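Local coordinates for protein putative transcriptional coactivator P15 (Enterobacteria phage t5, PDB 4BG7) that probably binds DNA as a dimeric homolog of the eukaryotic coactivator PC4 and is implicated in recombination-dependent DNA replication of the phage, at residues A[15-20]-A[27-32]; A[7-12]-A[42-47]; A[38-43]-A[62-67]. All blocks are in the same frame, centred on the assembly; numbering follows the deposited sequence.

Contacts 1 and 3 pair strands of one PC4-like antiparallel sheet, ordered 13-23, 26-35, 38-48, 54-64, and contact 2 packs a loop on it. Contact 1 pairs the first two strands and contact 3 pairs the last two; their centres lie about 12 Å apart. T31 N and G42 O, 2.8 Å apart, join them through a probable hydrogen bond between the middle strands. Contact 2 lays the loop before the first strand over strand 38-48, and its centre is about 10 Å from that of contact 1. Contacts 2 and 3 share G42 and I43, and H12 CE1 lies 3.5 Å from S62 OG. All three contacts touch the second subunit.

Contact 1 of 3, residues A[15-20]-A[27-32]; sequences DQSIIL and QVRLTV
S17 and R29 meet on one face of an antiparallel beta hairpin, the first two strands of the PC4-like sheet. S17 OG sits 3.0 Å from R29 CD. R29 CG is anti to the carbonyl carbon (chi1 -60°), and the extended chain carries the guanidinium past S17 and I19. I19 lies alongside, and its CG1 rests over one face of the guanidinium, offset toward the rim. That group is gripped at its edge: R29 NE and NH2 both donate to Q27 OE1, with NH2 in the amide's carbonyl plane and NE above it. R29 also makes a cation-pi contact with W46. A water links S17 OG to T31 OG1.

On the face that carries I18 and L30, L20 CD2 reaches L30 CB (4.1 Å). A76 of the second subunit packs on both leucines. Q16 lies beside V32; its NE2 donates to the backbone O of I80 of the second subunit.

I18 and L30 form a hydrogen-bonded pair, and L20 N donates to V28 O at 2.9 Å. D15 and Q16 both face V32, a classic beta bulge. V32 O accepts twice, from D15 N at 2.7 Å and from Q16 N at 3.1 Å.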
loop_
_atom_site.group_PDB
_atom_site.type_symbol
_atom_site.label_atom_id
_atom_site.label_comp_id
_atom_site.label_asym_id
_atom_site.label_seq_id
_atom_site.Cartn_x
_atom_site.Cartn_y
_atom_site.Cartn_z
ATOM N N ASP A 15 -8.422 -3.003 -12.630
ATOM C CA ASP A 15 -7.585 -3.606 -13.668
ATOM C C ASP A 15 -6.679 -4.708 -13.124
ATOM O O ASP A 15 -6.395 -5.658 -13.851
ATOM C CB ASP A 15 -6.748 -2.546 -14.303
ATOM C CG ASP A 15 -7.556 -1.627 -15.121
ATOM O OD1 ASP A 15 -8.705 -1.997 -15.566
ATOM O OD2 ASP A 15 -7.061 -0.501 -15.302
ATOM N N GLN A 16 -6.264 -4.605 -11.863
ATOM C CA GLN A 16 -5.637 -5.775 -11.124
ATOM C C GLN A 16 -6.110 -5.798 -9.705
ATOM O O GLN A 16 -6.436 -4.736 -9.148
ATOM C CB GLN A 16 -4.079 -5.659 -11.091
ATOM C CG GLN A 16 -3.456 -5.341 -12.413
ATOM C CD GLN A 16 -1.910 -5.416 -12.347
ATOM O OE1 GLN A 16 -1.366 -6.312 -11.755
ATOM N NE2 GLN A 16 -1.255 -4.432 -12.872
ATOM N N SER A 17 -6.111 -6.990 -9.080
ATOM C CA SER A 17 -6.558 -7.149 -7.702
ATOM C C SER A 17 -5.848 -8.348 -7.111
ATOM O O SER A 17 -6.028 -9.444 -7.668
ATOM C CB SER A 17 -8.059 -7.384 -7.676
ATOM O OG SER A 17 -8.541 -7.496 -6.357
ATOM N N ILE A 18 -5.076 -8.149 -6.033
ATOM C CA ILE A 18 -4.330 -9.242 -5.329
ATOM C C ILE A 18 -4.639 -9.310 -3.851
ATOM O O ILE A 18 -4.510 -8.317 -3.097
ATOM C CB ILE A 18 -2.767 -9.156 -5.559
ATOM C CG1 ILE A 18 -2.473 -9.146 -7.029
ATOM C CG2 ILE A 18 -2.044 -10.368 -4.923
ATOM C CD1 ILE A 18 -1.039 -8.899 -7.374
ATOM N N ILE A 19 -5.096 -10.478 -3.391
ATOM C CA ILE A 19 -5.374 -10.634 -2.006
ATOM C C ILE A 19 -4.130 -10.424 -1.139
ATOM O O ILE A 19 -3.088 -10.939 -1.444
ATOM C CB ILE A 19 -6.027 -12.008 -1.669
ATOM C CG1 ILE A 19 -7.362 -12.193 -2.423
ATOM C CG2 ILE A 19 -6.291 -12.034 -0.177
ATOM C CD1 ILE A 19 -7.769 -13.627 -2.816
ATOM N N LEU A 20 -4.265 -9.666 -0.076
ATOM C CA LEU A 20 -3.248 -9.518 0.935
ATOM C C LEU A 20 -3.625 -10.422 2.126
ATOM O O LEU A 20 -2.900 -11.358 2.392
ATOM C CB LEU A 20 -3.101 -8.055 1.375
ATOM C CG LEU A 20 -2.593 -7.044 0.300
ATOM C CD1 LEU A 20 -2.425 -5.660 0.870
ATOM C CD2 LEU A 20 -1.327 -7.442 -0.436
ATOM N N GLN A 27 -11.996 -8.660 3.658
ATOM C CA GLN A 27 -10.769 -9.056 2.959
ATOM C C GLN A 27 -10.053 -7.865 2.261
ATOM O O GLN A 27 -10.707 -7.039 1.614
ATOM C CB GLN A 27 -11.122 -10.055 1.924
ATOM C CG GLN A 27 -10.095 -10.278 0.854
ATOM C CD GLN A 27 -10.410 -11.465 -0.046
ATOM O OE1 GLN A 27 -11.002 -11.342 -1.094
ATOM N NE2 GLN A 27 -9.968 -12.646 0.379
ATOM N N VAL A 28 -8.715 -7.813 2.335
ATOM C CA VAL A 28 -7.953 -6.641 1.889
ATOM C C VAL A 28 -7.276 -6.958 0.556
ATOM O O VAL A 28 -6.433 -7.826 0.506
ATOM C CB VAL A 28 -6.869 -6.272 2.947
ATOM C CG1 VAL A 28 -6.208 -4.970 2.602
ATOM C CG2 VAL A 28 -7.469 -6.183 4.339
ATOM N N ARG A 29 -7.661 -6.285 -0.543
ATOM C CA ARG A 29 -7.008 -6.518 -1.855
ATOM C C ARG A 29 -6.256 -5.323 -2.388
ATOM O O ARG A 29 -6.800 -4.229 -2.499
ATOM C CB ARG A 29 -7.969 -6.972 -2.955
ATOM C CG ARG A 29 -8.667 -8.260 -2.605
ATOM C CD ARG A 29 -9.186 -8.946 -3.831
ATOM N NE ARG A 29 -10.101 -9.952 -3.350
ATOM C CZ ARG A 29 -10.698 -10.872 -4.102
ATOM N NH1 ARG A 29 -10.462 -10.925 -5.413
ATOM N NH2 ARG A 29 -11.547 -11.733 -3.506
ATOM N N LEU A 30 -4.979 -5.528 -2.684
ATOM C CA LEU A 30 -4.151 -4.546 -3.367
ATOM C C LEU A 30 -4.646 -4.414 -4.775
ATOM O O LEU A 30 -4.661 -5.399 -5.564
ATOM C CB LEU A 30 -2.668 -4.953 -3.436
ATOM C CG LEU A 30 -1.690 -3.878 -3.935
ATOM C CD1 LEU A 30 -1.761 -2.719 -2.972
ATOM C CD2 LEU A 30 -0.278 -4.526 -3.949
ATOM N N THR A 31 -4.993 -3.182 -5.118
ATOM C CA THR A 31 -5.800 -2.944 -6.306
ATOM C C THR A 31 -5.216 -1.842 -7.191
ATOM O O THR A 31 -4.756 -0.823 -6.690
ATOM C CB THR A 31 -7.234 -2.558 -5.908
ATOM O OG1 THR A 31 -7.770 -3.622 -5.152
ATOM C CG2 THR A 31 -8.071 -2.250 -7.174
ATOM N N VAL A 32 -5.221 -2.098 -8.494
ATOM C CA VAL A 32 -4.956 -1.068 -9.474
ATOM C C VAL A 32 -6.335 -0.888 -10.135
ATOM O O VAL A 32 -6.958 -1.861 -10.636
ATOM C CB VAL A 32 -3.939 -1.428 -10.556
ATOM C CG1 VAL A 32 -3.827 -0.251 -11.597
ATOM C CG2 VAL A 32 -2.579 -1.753 -9.927
HETATM O O HOH W 1 -9.942 -5.395 -5.890
#

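Contact 2 of 3, residues A[7-12]-A[42-47]; sequences QNYEGH and GIRYWL
R44 and Y9 bring the N-terminal loop down onto strand 38-48 of the PC4-like antiparallel sheet. The loop makes a type II beta turn from Y9 to H12, closed by a bond from H12 N to Y9 O. An Asx turn overlaps its start, with N8 OD1 accepting from E10 N.

R44 can be followed outward from the strand. Its CB makes a CH-pi contact over one face of the Y9 ring, 4.0 Å from the centroid and 18° off the ring normal. CG continues along this face near Y9 CD1. The chain then bends at chi3 (-77°), which folds the guanidinium back against the tyrosine. NE and CZ lie near Y9 CD2, and this carbon sits 3.5 Å above the guanidinium plane, toward its rim. Ring and guanidinium are 36° apart, so they are tilted rather than stacked flat.

The two end nitrogens diverge. NH1 passes Y9 CB at 3.4 Å and donates to a water and to T57 O. The water in turn donates to Y9 O. NH2 forms a salt bridge with D14 and a weak hydrogen bond to H12 O, which lies in the guanidinium plane. These partners fix the rotation of the group and tie the turn to the sheet.

The tyrosine ring extends toward G42, opposite to the run of the R44 chain. Its edge meets I43 O, 3.1 Å from CE1. H12 CB passes near R44 NH2, but the imidazole turns elsewhere: ND1 hydrogen-bonds S33, and the ring stacks with F35. The far end of the tyrosine packs closely against glycine, with Y9 OH 3.3 Å from G42 C.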
loop_
_atom_site.group_PDB
_atom_site.type_symbol
_atom_site.label_atom_id
_atom_site.label_comp_id
_atom_site.label_asym_id
_atom_site.label_seq_id
_atom_site.Cartn_x
_atom_site.Cartn_y
_atom_site.Cartn_z
ATOM N N GLN A 7 -11.218 8.366 -1.433
ATOM C CA GLN A 7 -11.614 7.912 -0.085
ATOM C C GLN A 7 -12.615 6.776 -0.166
ATOM O O GLN A 7 -13.057 6.225 0.859
ATOM C CB GLN A 7 -12.027 9.104 0.806
ATOM C CG GLN A 7 -10.841 10.062 1.059
ATOM C CD GLN A 7 -11.246 11.335 1.840
ATOM O OE1 GLN A 7 -11.260 12.437 1.303
ATOM N NE2 GLN A 7 -11.620 11.161 3.083
ATOM N N ASN A 8 -12.899 6.381 -1.415
ATOM C CA ASN A 8 -13.712 5.240 -1.757
ATOM C C ASN A 8 -13.467 4.861 -3.244
ATOM O O ASN A 8 -12.671 5.502 -3.966
ATOM C CB ASN A 8 -15.174 5.499 -1.460
ATOM C CG ASN A 8 -15.770 6.569 -2.349
ATOM O OD1 ASN A 8 -15.698 6.462 -3.550
ATOM N ND2 ASN A 8 -16.434 7.564 -1.751
ATOM N N TYR A 9 -14.092 3.755 -3.641
ATOM C CA TYR A 9 -13.959 3.270 -4.988
ATOM C C TYR A 9 -15.157 3.515 -5.907
ATOM O O TYR A 9 -15.265 2.878 -6.960
ATOM C CB TYR A 9 -13.639 1.787 -4.955
ATOM C CG TYR A 9 -12.143 1.507 -4.770
ATOM C CD1 TYR A 9 -11.537 1.406 -3.475
ATOM C CD2 TYR A 9 -11.347 1.278 -5.868
ATOM C CE1 TYR A 9 -10.177 1.142 -3.339
ATOM C CE2 TYR A 9 -9.983 0.988 -5.716
ATOM C CZ TYR A 9 -9.406 0.917 -4.442
ATOM O OH TYR A 9 -8.019 0.630 -4.458
ATOM N N GLU A 10 -16.029 4.456 -5.532
ATOM C CA GLU A 10 -17.096 4.899 -6.450
ATOM C C GLU A 10 -16.557 5.354 -7.802
ATOM O O GLU A 10 -15.685 6.219 -7.891
ATOM C CB GLU A 10 -17.957 5.992 -5.793
ATOM C CG GLU A 10 -18.613 5.464 -4.533
ATOM C CD GLU A 10 -19.777 6.268 -3.998
ATOM O OE1 GLU A 10 -20.207 7.265 -4.635
ATOM O OE2 GLU A 10 -20.236 5.861 -2.905
ATOM N N GLY A 11 -17.081 4.755 -8.864
ATOM C CA GLY A 11 -16.661 5.084 -10.227
ATOM C C GLY A 11 -15.378 4.375 -10.707
ATOM O O GLY A 11 -14.958 4.575 -11.836
ATOM N N HIS A 12 -14.756 3.551 -9.862
ATOM C CA HIS A 12 -13.507 2.879 -10.233
ATOM C C HIS A 12 -13.826 1.555 -10.805
ATOM O O HIS A 12 -14.715 0.848 -10.312
ATOM C CB HIS A 12 -12.615 2.630 -8.988
ATOM C CG HIS A 12 -11.920 3.848 -8.466
ATOM N ND1 HIS A 12 -10.570 3.961 -8.469
ATOM C CD2 HIS A 12 -12.418 5.030 -7.899
ATOM C CE1 HIS A 12 -10.225 5.140 -7.976
ATOM N NE2 HIS A 12 -11.349 5.796 -7.595
ATOM N N GLY A 42 -4.303 1.090 -4.521
ATOM C CA GLY A 42 -4.820 1.168 -3.159
ATOM C C GLY A 42 -5.359 -0.142 -2.624
ATOM O O GLY A 42 -5.011 -1.218 -3.115
ATOM N N ILE A 43 -6.230 -0.050 -1.626
ATOM C CA ILE A 43 -6.820 -1.252 -1.061
ATOM C C ILE A 43 -8.334 -1.195 -1.242
ATOM O O ILE A 43 -8.930 -0.241 -0.808
ATOM C CB ILE A 43 -6.503 -1.308 0.428
ATOM C CG1 ILE A 43 -5.030 -1.612 0.655
ATOM C CG2 ILE A 43 -7.410 -2.302 1.149
ATOM C CD1 ILE A 43 -4.329 -2.750 -0.057
ATOM N N ARG A 44 -8.917 -2.159 -1.951
ATOM C CA ARG A 44 -10.382 -2.256 -2.057
ATOM C C ARG A 44 -10.827 -3.367 -1.146
ATOM O O ARG A 44 -10.211 -4.446 -1.141
ATOM C CB ARG A 44 -10.811 -2.605 -3.491
ATOM C CG ARG A 44 -12.321 -2.628 -3.636
ATOM C CD ARG A 44 -12.771 -3.280 -4.903
ATOM N NE ARG A 44 -12.633 -2.449 -6.124
ATOM C CZ ARG A 44 -13.539 -1.607 -6.600
ATOM N NH1 ARG A 44 -14.643 -1.356 -5.931
ATOM N NH2 ARG A 44 -13.289 -0.984 -7.760
ATOM N N TYR A 45 -11.884 -3.137 -0.375
ATOM C CA TYR A 45 -12.403 -4.209 0.524
ATOM C C TYR A 45 -13.423 -5.141 -0.155
ATOM O O TYR A 45 -14.394 -4.661 -0.744
ATOM C CB TYR A 45 -13.013 -3.626 1.778
ATOM C CG TYR A 45 -11.956 -3.004 2.662
ATOM C CD1 TYR A 45 -11.103 -3.809 3.416
ATOM C CD2 TYR A 45 -11.723 -1.630 2.668
ATOM C CE1 TYR A 45 -10.112 -3.244 4.221
ATOM C CE2 TYR A 45 -10.712 -1.068 3.455
ATOM C CZ TYR A 45 -9.903 -1.894 4.209
ATOM O OH TYR A 45 -8.897 -1.376 4.995
ATOM N N TRP A 46 -13.176 -6.445 -0.081
ATOM C CA TRP A 46 -14.185 -7.465 -0.392
ATOM C C TRP A 46 -14.823 -8.016 0.863
ATOM O O TRP A 46 -14.137 -8.186 1.872
ATOM C CB TRP A 46 -13.575 -8.513 -1.216
ATOM C CG TRP A 46 -13.061 -7.993 -2.536
ATOM C CD1 TRP A 46 -12.223 -6.912 -2.719
ATOM C CD2 TRP A 46 -13.220 -8.558 -3.845
ATOM N NE1 TRP A 46 -11.913 -6.752 -4.006
ATOM C CE2 TRP A 46 -12.503 -7.676 -4.753
ATOM C CE3 TRP A 46 -13.933 -9.624 -4.371
ATOM C CZ2 TRP A 46 -12.451 -7.901 -6.123
ATOM C CZ3 TRP A 46 -13.889 -9.846 -5.737
ATOM C CH2 TRP A 46 -13.150 -9.024 -6.598
ATOM N N LEU A 47 -16.147 -8.261 0.859
ATOM C CA LEU A 47 -16.823 -8.728 2.042
ATOM C C LEU A 47 -17.512 -10.036 1.782
ATOM O O LEU A 47 -18.017 -10.272 0.707
ATOM C CB LEU A 47 -17.918 -7.720 2.506
ATOM C CG LEU A 47 -17.539 -6.770 3.639
ATOM C CD1 LEU A 47 -16.154 -6.164 3.353
ATOM C CD2 LEU A 47 -18.575 -5.679 3.798
HETATM O O HOH W 2 -16.404 0.445 -7.276
#

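Contact 3 of 3, residues A[38-43]-A[62-67]; sequences NLYMGI and SFPYTL
L39 and Y65 meet just beyond the paired part of strands 38-48 and 54-64, a beta hairpin at one side of the antiparallel sheet. L39 lies beside Y65, pointing the same way, with CB 4.0 Å from Y65 CB and near the edge of the ring. L39 O accepts from Y65 N at 3.0 Å.

Y40 faces P64 in a non-hydrogen-bonded pair. Its CB touches S62 OG, and its ring edge meets F63 C. The Y40 ring also meets that of H12. S62 OG is hydrogen-bonded to N6 ND2.

M41 forms the hydrogen-bonded pair with F63: M41 N donates to F63 O at 2.8 Å, and F63 N donates back. M41 CG stands between the backbone N and the carbonyl carbon (chi1 52°), and from there the chain runs out straight between two rings. CG lies over one face of F63, and CE touches F63 CZ at 3.6 Å. SD lies in the plane of the Y65 ring at its edge, a Met-aromatic contact. Helix 67-83 also packs on M41, while Y65 OH is hydrogen-bonded to S84 OG of the second subunit.

At G42 the backbones come close, with G42 CA 3.9 Å from S62 CA.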
loop_
_atom_site.group_PDB
_atom_site.type_symbol
_atom_site.label_atom_id
_atom_site.label_comp_id
_atom_site.label_asym_id
_atom_site.label_seq_id
_atom_site.Cartn_x
_atom_site.Cartn_y
_atom_site.Cartn_z
ATOM N N ASN A 38 -7.417 7.984 -15.299
ATOM C CA ASN A 38 -6.159 7.835 -14.592
ATOM C C ASN A 38 -6.131 6.546 -13.780
ATOM O O ASN A 38 -7.164 6.013 -13.426
ATOM C CB ASN A 38 -5.975 9.054 -13.702
ATOM C CG ASN A 38 -5.851 10.338 -14.534
ATOM O OD1 ASN A 38 -4.953 10.480 -15.362
ATOM N ND2 ASN A 38 -6.811 11.208 -14.383
ATOM N N LEU A 39 -4.928 6.040 -13.526
ATOM C CA LEU A 39 -4.751 4.821 -12.713
ATOM C C LEU A 39 -4.418 5.183 -11.268
ATOM O O LEU A 39 -3.680 6.096 -11.004
ATOM C CB LEU A 39 -3.632 3.921 -13.304
ATOM C CG LEU A 39 -4.007 3.351 -14.675
ATOM C CD1 LEU A 39 -2.844 2.526 -15.196
ATOM C CD2 LEU A 39 -5.287 2.508 -14.636
ATOM N N TYR A 40 -4.911 4.345 -10.357
ATOM C CA TYR A 40 -4.724 4.453 -8.938
ATOM C C TYR A 40 -4.361 3.108 -8.362
ATOM O O TYR A 40 -4.781 2.055 -8.898
ATOM C CB TYR A 40 -6.067 4.857 -8.299
ATOM C CG TYR A 40 -6.427 6.229 -8.771
ATOM C CD1 TYR A 40 -5.964 7.337 -8.112
ATOM C CD2 TYR A 40 -7.155 6.392 -9.919
ATOM C CE1 TYR A 40 -6.242 8.628 -8.600
ATOM C CE2 TYR A 40 -7.498 7.669 -10.382
ATOM C CZ TYR A 40 -7.023 8.773 -9.752
ATOM O OH TYR A 40 -7.358 10.044 -10.239
ATOM N N MET A 41 -3.543 3.147 -7.305
ATOM C CA MET A 41 -3.280 1.958 -6.500
ATOM C C MET A 41 -3.781 2.162 -5.095
ATOM O O MET A 41 -3.679 3.231 -4.520
ATOM C CB MET A 41 -1.788 1.532 -6.451
ATOM C CG MET A 41 -0.810 2.595 -6.059
ATOM S SD MET A 41 0.860 1.954 -5.706
ATOM C CE MET A 41 1.716 3.503 -5.712
ATOM N N GLY A 42 -4.303 1.090 -4.521
ATOM C CA GLY A 42 -4.820 1.168 -3.159
ATOM C C GLY A 42 -5.359 -0.142 -2.624
ATOM O O GLY A 42 -5.011 -1.218 -3.115
ATOM N N ILE A 43 -6.230 -0.050 -1.626
ATOM C CA ILE A 43 -6.820 -1.252 -1.061
ATOM C C ILE A 43 -8.334 -1.195 -1.242
ATOM O O ILE A 43 -8.930 -0.241 -0.808
ATOM C CB ILE A 43 -6.503 -1.308 0.428
ATOM C CG1 ILE A 43 -5.030 -1.612 0.655
ATOM C CG2 ILE A 43 -7.410 -2.302 1.149
ATOM C CD1 ILE A 43 -4.329 -2.750 -0.057
ATOM N N SER A 62 -7.366 4.948 -2.388
ATOM C CA SER A 62 -6.386 4.782 -3.385
ATOM C C SER A 62 -5.662 6.079 -3.628
ATOM O O SER A 62 -6.096 7.180 -3.163
ATOM C CB SER A 62 -7.044 4.225 -4.647
ATOM O OG SER A 62 -7.968 5.113 -5.237
ATOM N N PHE A 63 -4.534 5.966 -4.308
ATOM C CA PHE A 63 -3.803 7.152 -4.677
ATOM C C PHE A 63 -3.099 6.909 -6.011
ATOM O O PHE A 63 -3.085 5.800 -6.508
ATOM C CB PHE A 63 -2.877 7.610 -3.537
ATOM C CG PHE A 63 -1.722 6.703 -3.283
ATOM C CD1 PHE A 63 -1.909 5.523 -2.602
ATOM C CD2 PHE A 63 -0.443 7.060 -3.644
ATOM C CE1 PHE A 63 -0.864 4.655 -2.299
ATOM C CE2 PHE A 63 0.622 6.210 -3.359
ATOM C CZ PHE A 63 0.403 4.986 -2.701
ATOM N N PRO A 64 -2.501 7.938 -6.614
ATOM C CA PRO A 64 -2.068 7.661 -7.981
ATOM C C PRO A 64 -1.021 6.561 -8.194
ATOM O O PRO A 64 -0.113 6.332 -7.387
ATOM C CB PRO A 64 -1.504 9.013 -8.475
ATOM C CG PRO A 64 -2.019 10.021 -7.542
ATOM C CD PRO A 64 -2.390 9.344 -6.259
ATOM N N TYR A 65 -1.203 5.845 -9.291
ATOM C CA TYR A 65 -0.325 4.786 -9.714
ATOM C C TYR A 65 0.475 5.288 -10.886
ATOM O O TYR A 65 -0.000 5.168 -12.020
ATOM C CB TYR A 65 -1.166 3.584 -10.166
ATOM C CG TYR A 65 -0.421 2.289 -10.541
ATOM C CD1 TYR A 65 0.351 1.581 -9.612
ATOM C CD2 TYR A 65 -0.585 1.711 -11.794
ATOM C CE1 TYR A 65 0.956 0.364 -9.950
ATOM C CE2 TYR A 65 -0.023 0.494 -12.123
ATOM C CZ TYR A 65 0.780 -0.156 -11.223
ATOM O OH TYR A 65 1.325 -1.368 -11.592
ATOM N N THR A 66 1.668 5.805 -10.623
ATOM C CA THR A 66 2.512 6.361 -11.636
ATOM C C THR A 66 3.909 5.791 -11.390
ATOM O O THR A 66 4.143 5.134 -10.354
ATOM C CB THR A 66 2.537 7.900 -11.555
ATOM O OG1 THR A 66 3.018 8.305 -10.268
ATOM C CG2 THR A 66 1.154 8.473 -11.771
ATOM N N LEU A 67 4.839 6.040 -12.321
ATOM C CA LEU A 67 6.264 5.699 -12.069
ATOM C C LEU A 67 6.771 6.373 -10.811
ATOM O O LEU A 67 7.488 5.760 -10.022
ATOM C CB LEU A 67 7.205 6.029 -13.247
ATOM C CG LEU A 67 6.917 5.287 -14.556
ATOM C CD1 LEU A 67 7.871 5.769 -15.667
ATOM C CD2 LEU A 67 6.877 3.765 -14.427
#